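PDB 5USB: protection of telomeres protein 1 from Schizosaccharomyces pombe, which binds single-stranded telomeric DNA of consensus GGTTAC, protects the 3'-end telomeric overhang, and regulates telomerase and telomere length. Local coordinates for residues T10-T24 with K82-I96. The protein carries 1 engineered substitution. Numbering follows the deposited sequence.
Sequences TPHQRCSFYAQVIKT and KEGDYVVMKNVRTKI. With nucleotides of chain B.
Paired antiparallel backbone bonds join Phe17 to Met89 and Ala19 to Val87, and beyond a G1 beta bulge, where Asn91 and Val92 both face Cys15, the pairing resumes with Cys15 and Val92. At the bulge Asn91 N donates to Ser16 OG (3.0 Å), and Arg14 NH1 reaches Asn91 OD1 (2.7 Å), the guanidinium and amide planes 55° apart. Farther along, Thr94 OG1 donates to Thr10 O on an in-plane lone pair (2.8 Å) and accepts Gln13 N. Near the other end, Glu83 OE1 takes Thr24 N on its anti lone pair (3.0 Å). Among apolar contacts, Met89 CB lies over one face of the Phe17 ring while its sulfur makes an oblique Met-aromatic contact; Val88 CG2 covers a face of Tyr18. The Gln20 amide stacks on the Tyr86 ring, planes 13° apart: CG, anti to the backbone N (chi1 -170°), extends the chain over the ring, and NE2 donates almost straight to Gly84 O (3.1 Å). An alanine at Gln20 is likely to leave Gly84 O without this donor and one Tyr86 face without its amide cover. Lys23 NZ donates to N7 of DG7 of chain B (2.8 Å), and Lys95 NZ contacts O6 of DG2 of chain B. Such a long, curved first strand, paired with two successive strands around a corner, is characteristic of the OB-fold barrel, here Pot1pC, one of the single-stranded-DNA-binding OB domains of the longer Pot1 protein.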
loop_
_atom_site.group_PDB
_atom_site.type_symbol
_atom_site.label_atom_id
_atom_site.label_comp_id
_atom_site.label_asym_id
_atom_site.label_seq_id
_atom_site.Cartn_x
_atom_site.Cartn_y
_atom_site.Cartn_z
ATOM N N THR A 10 2.898 12.440 -0.809
ATOM C CA THR A 10 2.285 13.331 -1.779
ATOM C C THR A 10 2.500 12.752 -3.156
ATOM O O THR A 10 3.287 11.819 -3.340
ATOM C CB THR A 10 2.901 14.737 -1.698
ATOM O OG1 THR A 10 4.303 14.627 -1.946
ATOM C CG2 THR A 10 2.662 15.361 -0.315
ATOM N N PRO A 11 1.829 13.285 -4.153
ATOM C CA PRO A 11 1.944 12.722 -5.497
ATOM C C PRO A 11 3.303 13.009 -6.102
ATOM O O PRO A 11 3.935 14.019 -5.805
ATOM C CB PRO A 11 0.834 13.437 -6.267
ATOM C CG PRO A 11 -0.060 13.970 -5.209
ATOM C CD PRO A 11 0.803 14.336 -4.098
ATOM N N HIS A 12 3.753 12.086 -6.954
ATOM C CA HIS A 12 4.931 12.287 -7.793
ATOM C C HIS A 12 6.196 12.455 -6.959
ATOM O O HIS A 12 7.030 13.338 -7.185
ATOM C CB HIS A 12 4.682 13.458 -8.728
ATOM C CG HIS A 12 3.419 13.309 -9.512
ATOM N ND1 HIS A 12 2.396 14.224 -9.462
ATOM C CD2 HIS A 12 3.001 12.325 -10.343
ATOM C CE1 HIS A 12 1.411 13.821 -10.245
ATOM N NE2 HIS A 12 1.758 12.673 -10.796
ATOM N N GLN A 13 6.348 11.567 -5.993
ATOM C CA GLN A 13 7.566 11.502 -5.216
ATOM C C GLN A 13 7.945 10.044 -5.044
ATOM O O GLN A 13 7.145 9.132 -5.289
ATOM C CB GLN A 13 7.414 12.174 -3.861
ATOM C CG GLN A 13 6.585 11.372 -2.887
ATOM C CD GLN A 13 6.496 12.009 -1.520
ATOM O OE1 GLN A 13 5.755 11.532 -0.659
ATOM N NE2 GLN A 13 7.238 13.096 -1.309
ATOM N N ARG A 14 9.198 9.845 -4.676
ATOM C CA ARG A 14 9.665 8.561 -4.199
ATOM C C ARG A 14 9.469 8.527 -2.683
ATOM O O ARG A 14 9.799 9.491 -1.995
ATOM C CB ARG A 14 11.142 8.384 -4.586
ATOM C CG ARG A 14 11.945 7.429 -3.720
ATOM C CD ARG A 14 13.394 7.301 -4.194
ATOM N NE ARG A 14 14.236 8.426 -3.783
ATOM C CZ ARG A 14 14.814 8.527 -2.590
ATOM N NH1 ARG A 14 14.641 7.577 -1.676
ATOM N NH2 ARG A 14 15.576 9.575 -2.302
ATOM N N CYS A 15 8.930 7.428 -2.156
ATOM C CA CYS A 15 8.749 7.367 -0.722
ATOM C C CYS A 15 8.940 5.940 -0.243
ATOM O O CYS A 15 9.030 4.996 -1.037
ATOM C CB CYS A 15 7.385 7.908 -0.323
ATOM S SG CYS A 15 6.036 6.960 -1.045
ATOM N N SER A 16 9.048 5.808 1.074
ATOM C CA SER A 16 9.172 4.545 1.762
ATOM C C SER A 16 8.277 4.516 2.985
ATOM O O SER A 16 8.159 5.517 3.687
ATOM C CB SER A 16 10.630 4.325 2.200
ATOM O OG SER A 16 11.506 4.386 1.095
ATOM N N PHE A 17 7.658 3.361 3.259
ATOM C CA PHE A 17 6.719 3.272 4.371
ATOM C C PHE A 17 6.506 1.824 4.777
ATOM O O PHE A 17 6.746 0.897 4.004
ATOM C CB PHE A 17 5.373 3.931 4.023
ATOM C CG PHE A 17 4.743 3.430 2.760
ATOM C CD1 PHE A 17 3.940 2.303 2.774
ATOM C CD2 PHE A 17 4.912 4.119 1.575
ATOM C CE1 PHE A 17 3.368 1.838 1.610
ATOM C CE2 PHE A 17 4.319 3.669 0.397
ATOM C CZ PHE A 17 3.547 2.520 0.430
ATOM N N TYR A 18 6.021 1.661 5.996
ATOM C CA TYR A 18 5.527 0.408 6.541
ATOM C C TYR A 18 4.002 0.439 6.457
ATOM O O TYR A 18 3.382 1.481 6.678
ATOM C CB TYR A 18 5.951 0.255 8.011
ATOM C CG TYR A 18 7.426 -0.010 8.208
ATOM C CD1 TYR A 18 7.864 -1.309 8.294
ATOM C CD2 TYR A 18 8.338 1.022 8.339
ATOM C CE1 TYR A 18 9.201 -1.584 8.479
ATOM C CE2 TYR A 18 9.674 0.765 8.520
ATOM C CZ TYR A 18 10.100 -0.526 8.592
ATOM O OH TYR A 18 11.454 -0.822 8.779
ATOM N N ALA A 19 3.396 -0.705 6.181
ATOM C CA ALA A 19 1.944 -0.741 6.066
ATOM C C ALA A 19 1.440 -2.158 6.270
ATOM O O ALA A 19 2.189 -3.138 6.182
ATOM C CB ALA A 19 1.502 -0.222 4.711
ATOM N N GLN A 20 0.147 -2.252 6.545
ATOM C CA GLN A 20 -0.549 -3.522 6.608
ATOM C C GLN A 20 -1.395 -3.711 5.352
ATOM O O GLN A 20 -2.037 -2.770 4.871
ATOM C CB GLN A 20 -1.438 -3.607 7.846
ATOM C CG GLN A 20 -1.958 -5.019 8.031
ATOM C CD GLN A 20 -2.660 -5.255 9.340
ATOM O OE1 GLN A 20 -3.263 -4.355 9.909
ATOM N NE2 GLN A 20 -2.652 -6.518 9.785
ATOM N N VAL A 21 -1.352 -4.923 4.806
ATOM C CA VAL A 21 -2.082 -5.255 3.592
ATOM C C VAL A 21 -3.525 -5.560 3.959
ATOM O O VAL A 21 -3.808 -6.488 4.733
ATOM C CB VAL A 21 -1.443 -6.438 2.857
ATOM C CG1 VAL A 21 -2.268 -6.790 1.632
ATOM C CG2 VAL A 21 -0.048 -6.117 2.475
ATOM N N ILE A 22 -4.441 -4.825 3.343
ATOM C CA ILE A 22 -5.868 -5.020 3.566
ATOM C C ILE A 22 -6.479 -5.921 2.515
ATOM O O ILE A 22 -7.301 -6.779 2.839
ATOM C CB ILE A 22 -6.593 -3.656 3.607
ATOM C CG1 ILE A 22 -6.066 -2.743 4.706
ATOM C CG2 ILE A 22 -8.085 -3.906 3.766
ATOM C CD1 ILE A 22 -6.160 -3.354 6.095
ATOM N N LYS A 23 -6.072 -5.741 1.267
ATOM C CA LYS A 23 -6.663 -6.435 0.140
ATOM C C LYS A 23 -5.596 -6.713 -0.904
ATOM O O LYS A 23 -4.723 -5.876 -1.145
ATOM C CB LYS A 23 -7.784 -5.581 -0.477
ATOM C CG LYS A 23 -8.469 -6.207 -1.675
ATOM C CD LYS A 23 -9.557 -5.293 -2.149
ATOM C CE LYS A 23 -10.118 -5.752 -3.487
ATOM N NZ LYS A 23 -10.926 -6.950 -3.351
ATOM N N THR A 24 -5.689 -7.880 -1.530
ATOM C CA THR A 24 -4.885 -8.213 -2.690
ATOM C C THR A 24 -5.792 -8.600 -3.840
ATOM O O THR A 24 -6.886 -9.123 -3.624
ATOM C CB THR A 24 -3.907 -9.371 -2.414
ATOM O OG1 THR A 24 -4.603 -10.567 -2.103
ATOM C CG2 THR A 24 -3.000 -9.049 -1.250
ATOM N N LYS A 82 0.089 -11.585 1.330
ATOM C CA LYS A 82 -1.291 -11.979 1.608
ATOM C C LYS A 82 -1.970 -10.899 2.424
ATOM O O LYS A 82 -1.332 -10.125 3.139
ATOM C CB LYS A 82 -1.409 -13.280 2.420
ATOM C CG LYS A 82 -0.666 -14.517 1.882
ATOM C CD LYS A 82 -1.149 -14.931 0.532
ATOM C CE LYS A 82 -0.291 -16.063 -0.036
ATOM N NZ LYS A 82 -0.635 -16.309 -1.467
ATOM N N GLU A 83 -3.291 -10.888 2.352
ATOM C CA GLU A 83 -4.077 -10.019 3.202
ATOM C C GLU A 83 -3.732 -10.255 4.674
ATOM O O GLU A 83 -3.663 -11.405 5.125
ATOM C CB GLU A 83 -5.570 -10.270 2.934
ATOM C CG GLU A 83 -5.916 -9.842 1.523
ATOM C CD GLU A 83 -7.356 -10.018 1.095
ATOM O OE1 GLU A 83 -7.692 -9.572 -0.041
ATOM O OE2 GLU A 83 -8.159 -10.569 1.884
ATOM N N GLY A 84 -3.540 -9.167 5.398
ATOM C CA GLY A 84 -3.160 -9.194 6.802
ATOM C C GLY A 84 -1.668 -9.141 7.043
ATOM O O GLY A 84 -1.233 -8.787 8.161
ATOM N N ASP A 85 -0.873 -9.427 6.018
ATOM C CA ASP A 85 0.564 -9.291 6.142
ATOM C C ASP A 85 0.973 -7.821 6.333
ATOM O O ASP A 85 0.276 -6.871 5.939
ATOM C CB ASP A 85 1.277 -9.819 4.900
ATOM C CG ASP A 85 1.289 -11.311 4.790
ATOM O OD1 ASP A 85 0.935 -12.028 5.757
ATOM O OD2 ASP A 85 1.683 -11.774 3.694
ATOM N N TYR A 86 2.142 -7.637 6.945
ATOM C CA TYR A 86 2.788 -6.341 7.011
ATOM C C TYR A 86 3.880 -6.280 5.966
ATOM O O TYR A 86 4.526 -7.294 5.674
ATOM C CB TYR A 86 3.364 -6.092 8.406
ATOM C CG TYR A 86 2.323 -6.084 9.479
ATOM C CD1 TYR A 86 1.679 -4.922 9.811
ATOM C CD2 TYR A 86 1.985 -7.240 10.146
ATOM C CE1 TYR A 86 0.712 -4.895 10.793
ATOM C CE2 TYR A 86 1.011 -7.236 11.110
ATOM C CZ TYR A 86 0.390 -6.053 11.441
ATOM O OH TYR A 86 -0.588 -6.037 12.436
ATOM N N VAL A 87 4.021 -5.125 5.345
ATOM C CA VAL A 87 4.999 -4.924 4.292
ATOM C C VAL A 87 5.794 -3.649 4.575
ATOM O O VAL A 87 5.327 -2.721 5.244
ATOM C CB VAL A 87 4.380 -4.878 2.876
ATOM C CG1 VAL A 87 3.732 -6.213 2.488
ATOM C CG2 VAL A 87 3.365 -3.783 2.745
ATOM N N VAL A 88 7.013 -3.620 4.044
ATOM C CA VAL A 88 7.833 -2.413 3.972
ATOM C C VAL A 88 8.107 -2.163 2.499
ATOM O O VAL A 88 8.606 -3.044 1.791
ATOM C CB VAL A 88 9.129 -2.517 4.801
ATOM C CG1 VAL A 88 9.990 -3.700 4.424
ATOM C CG2 VAL A 88 9.853 -1.161 4.732
ATOM N N MET A 89 7.711 -0.986 2.026
ATOM C CA MET A 89 7.878 -0.571 0.639
ATOM C C MET A 89 8.928 0.528 0.635
ATOM O O MET A 89 8.819 1.477 1.397
ATOM C CB MET A 89 6.523 -0.103 0.081
ATOM C CG MET A 89 5.523 -1.312 0.167
ATOM S SD MET A 89 3.899 -1.154 -0.564
ATOM C CE MET A 89 4.419 -0.796 -2.200
ATOM N N LYS A 90 9.955 0.366 -0.191
ATOM C CA LYS A 90 11.107 1.256 -0.191
ATOM C C LYS A 90 11.269 1.866 -1.569
ATOM O O LYS A 90 11.230 1.159 -2.578
ATOM C CB LYS A 90 12.373 0.503 0.225
ATOM C CG LYS A 90 12.403 0.170 1.679
ATOM C CD LYS A 90 13.626 -0.627 2.071
ATOM C CE LYS A 90 13.536 -1.098 3.488
ATOM N NZ LYS A 90 14.514 -2.197 3.773
ATOM N N ASN A 91 11.334 3.199 -1.603
ATOM C CA ASN A 91 11.651 3.959 -2.800
ATOM C C ASN A 91 10.639 3.736 -3.913
ATOM O O ASN A 91 10.970 3.763 -5.096
ATOM C CB ASN A 91 13.075 3.645 -3.269
ATOM C CG ASN A 91 14.079 3.923 -2.189
ATOM O OD1 ASN A 91 14.047 4.986 -1.585
ATOM N ND2 ASN A 91 14.917 2.940 -1.868
ATOM N N VAL A 92 9.390 3.584 -3.540
ATOM C CA VAL A 92 8.324 3.428 -4.506
ATOM C C VAL A 92 7.812 4.794 -4.916
ATOM O O VAL A 92 7.999 5.801 -4.234
ATOM C CB VAL A 92 7.205 2.532 -3.943
ATOM C CG1 VAL A 92 7.736 1.138 -3.693
ATOM C CG2 VAL A 92 6.622 3.120 -2.672
ATOM N N ARG A 93 7.255 4.815 -6.104
ATOM C CA ARG A 93 6.809 6.006 -6.781
ATOM C C ARG A 93 5.315 6.199 -6.589
ATOM O O ARG A 93 4.551 5.227 -6.557
ATOM C CB ARG A 93 7.138 5.836 -8.257
ATOM C CG ARG A 93 6.932 6.998 -9.073
ATOM C CD ARG A 93 7.983 8.028 -8.834
ATOM N NE ARG A 93 7.458 9.220 -9.435
ATOM C CZ ARG A 93 7.949 10.439 -9.331
ATOM N NH1 ARG A 93 9.052 10.712 -8.616
ATOM N NH2 ARG A 93 7.274 11.385 -9.959
ATOM N N THR A 94 4.890 7.441 -6.410
ATOM C CA THR A 94 3.470 7.729 -6.347
ATOM C C THR A 94 3.027 8.526 -7.570
ATOM O O THR A 94 3.818 9.203 -8.235
ATOM C CB THR A 94 3.132 8.526 -5.098
ATOM O OG1 THR A 94 3.751 9.808 -5.213
ATOM C CG2 THR A 94 3.645 7.846 -3.875
ATOM N N LYS A 95 1.744 8.421 -7.875
ATOM C CA LYS A 95 1.154 9.169 -8.970
ATOM C C LYS A 95 -0.294 9.438 -8.618
ATOM O O LYS A 95 -0.798 9.031 -7.563
ATOM C CB LYS A 95 1.268 8.426 -10.302
ATOM C CG LYS A 95 0.565 7.089 -10.339
ATOM C CD LYS A 95 0.646 6.441 -11.703
ATOM C CE LYS A 95 -0.328 7.062 -12.669
ATOM N NZ LYS A 95 -0.782 6.055 -13.647
ATOM N N ILE A 96 -0.958 10.142 -9.525
ATOM C CA ILE A 96 -2.376 10.446 -9.427
ATOM C C ILE A 96 -3.055 9.756 -10.589
ATOM O O ILE A 96 -2.535 9.785 -11.713
ATOM C CB ILE A 96 -2.616 11.966 -9.483
ATOM C CG1 ILE A 96 -1.934 12.637 -8.298
ATOM C CG2 ILE A 96 -4.084 12.249 -9.516
ATOM C CD1 ILE A 96 -2.592 12.316 -6.967
ATOM P P DG B 7 -18.811 -7.615 -5.244
ATOM O OP1 DG B 7 -20.146 -7.600 -5.878
ATOM O OP2 DG B 7 -18.662 -8.043 -3.878
ATOM O "O5'" DG B 7 -17.817 -8.529 -6.088
ATOM C "C5'" DG B 7 -17.979 -8.655 -7.488
ATOM C "C4'" DG B 7 -16.810 -9.403 -8.076
ATOM O "O4'" DG B 7 -15.668 -8.523 -8.103
ATOM C "C3'" DG B 7 -16.373 -10.650 -7.303
ATOM O "O3'" DG B 7 -16.225 -11.720 -8.216
ATOM C "C2'" DG B 7 -14.955 -10.335 -6.877
ATOM C "C1'" DG B 7 -14.527 -9.297 -7.873
ATOM N N9 DG B 7 -13.484 -8.433 -7.351
ATOM C C8 DG B 7 -13.148 -8.250 -6.035
ATOM N N7 DG B 7 -12.124 -7.461 -5.873
ATOM C C5 DG B 7 -11.755 -7.110 -7.161
ATOM C C6 DG B 7 -10.698 -6.291 -7.619
ATOM O O6 DG B 7 -9.873 -5.668 -6.957
ATOM N N1 DG B 7 -10.680 -6.205 -9.007
ATOM C C2 DG B 7 -11.560 -6.841 -9.843
ATOM N N2 DG B 7 -11.378 -6.642 -11.150
ATOM N N3 DG B 7 -12.544 -7.617 -9.427
ATOM C C4 DG B 7 -12.582 -7.709 -8.085
ATOM P P DG B 2 -2.501 0.593 -21.176
ATOM O OP1 DG B 2 -2.818 -0.180 -22.392
ATOM O OP2 DG B 2 -2.507 2.061 -21.197
ATOM O "O5'" DG B 2 -3.493 0.106 -20.036
ATOM C "C5'" DG B 2 -3.689 -1.284 -19.793
ATOM C "C4'" DG B 2 -4.389 -1.453 -18.468
ATOM O "O4'" DG B 2 -3.463 -1.405 -17.367
ATOM C "C3'" DG B 2 -5.393 -0.359 -18.150
ATOM O "O3'" DG B 2 -6.576 -0.705 -18.845
ATOM C "C2'" DG B 2 -5.518 -0.491 -16.643
ATOM C "C1'" DG B 2 -4.111 -0.861 -16.215
ATOM N N9 DG B 2 -3.305 0.255 -15.748
ATOM C C8 DG B 2 -2.329 0.885 -16.468
ATOM N N7 DG B 2 -1.750 1.852 -15.817
ATOM C C5 DG B 2 -2.412 1.887 -14.602
ATOM C C6 DG B 2 -2.229 2.742 -13.490
ATOM O O6 DG B 2 -1.405 3.643 -13.346
ATOM N N1 DG B 2 -3.124 2.448 -12.467
ATOM C C2 DG B 2 -4.052 1.438 -12.504
ATOM N N2 DG B 2 -4.807 1.294 -11.416
ATOM N N3 DG B 2 -4.234 0.637 -13.541
ATOM C C4 DG B 2 -3.382 0.913 -14.546
HETATM O O HOH W 1 -2.330 -4.114 12.553
HETATM O O HOH W 2 -9.408 -9.356 -2.916
HETATM O O HOH W 3 -4.303 -12.598 0.183
#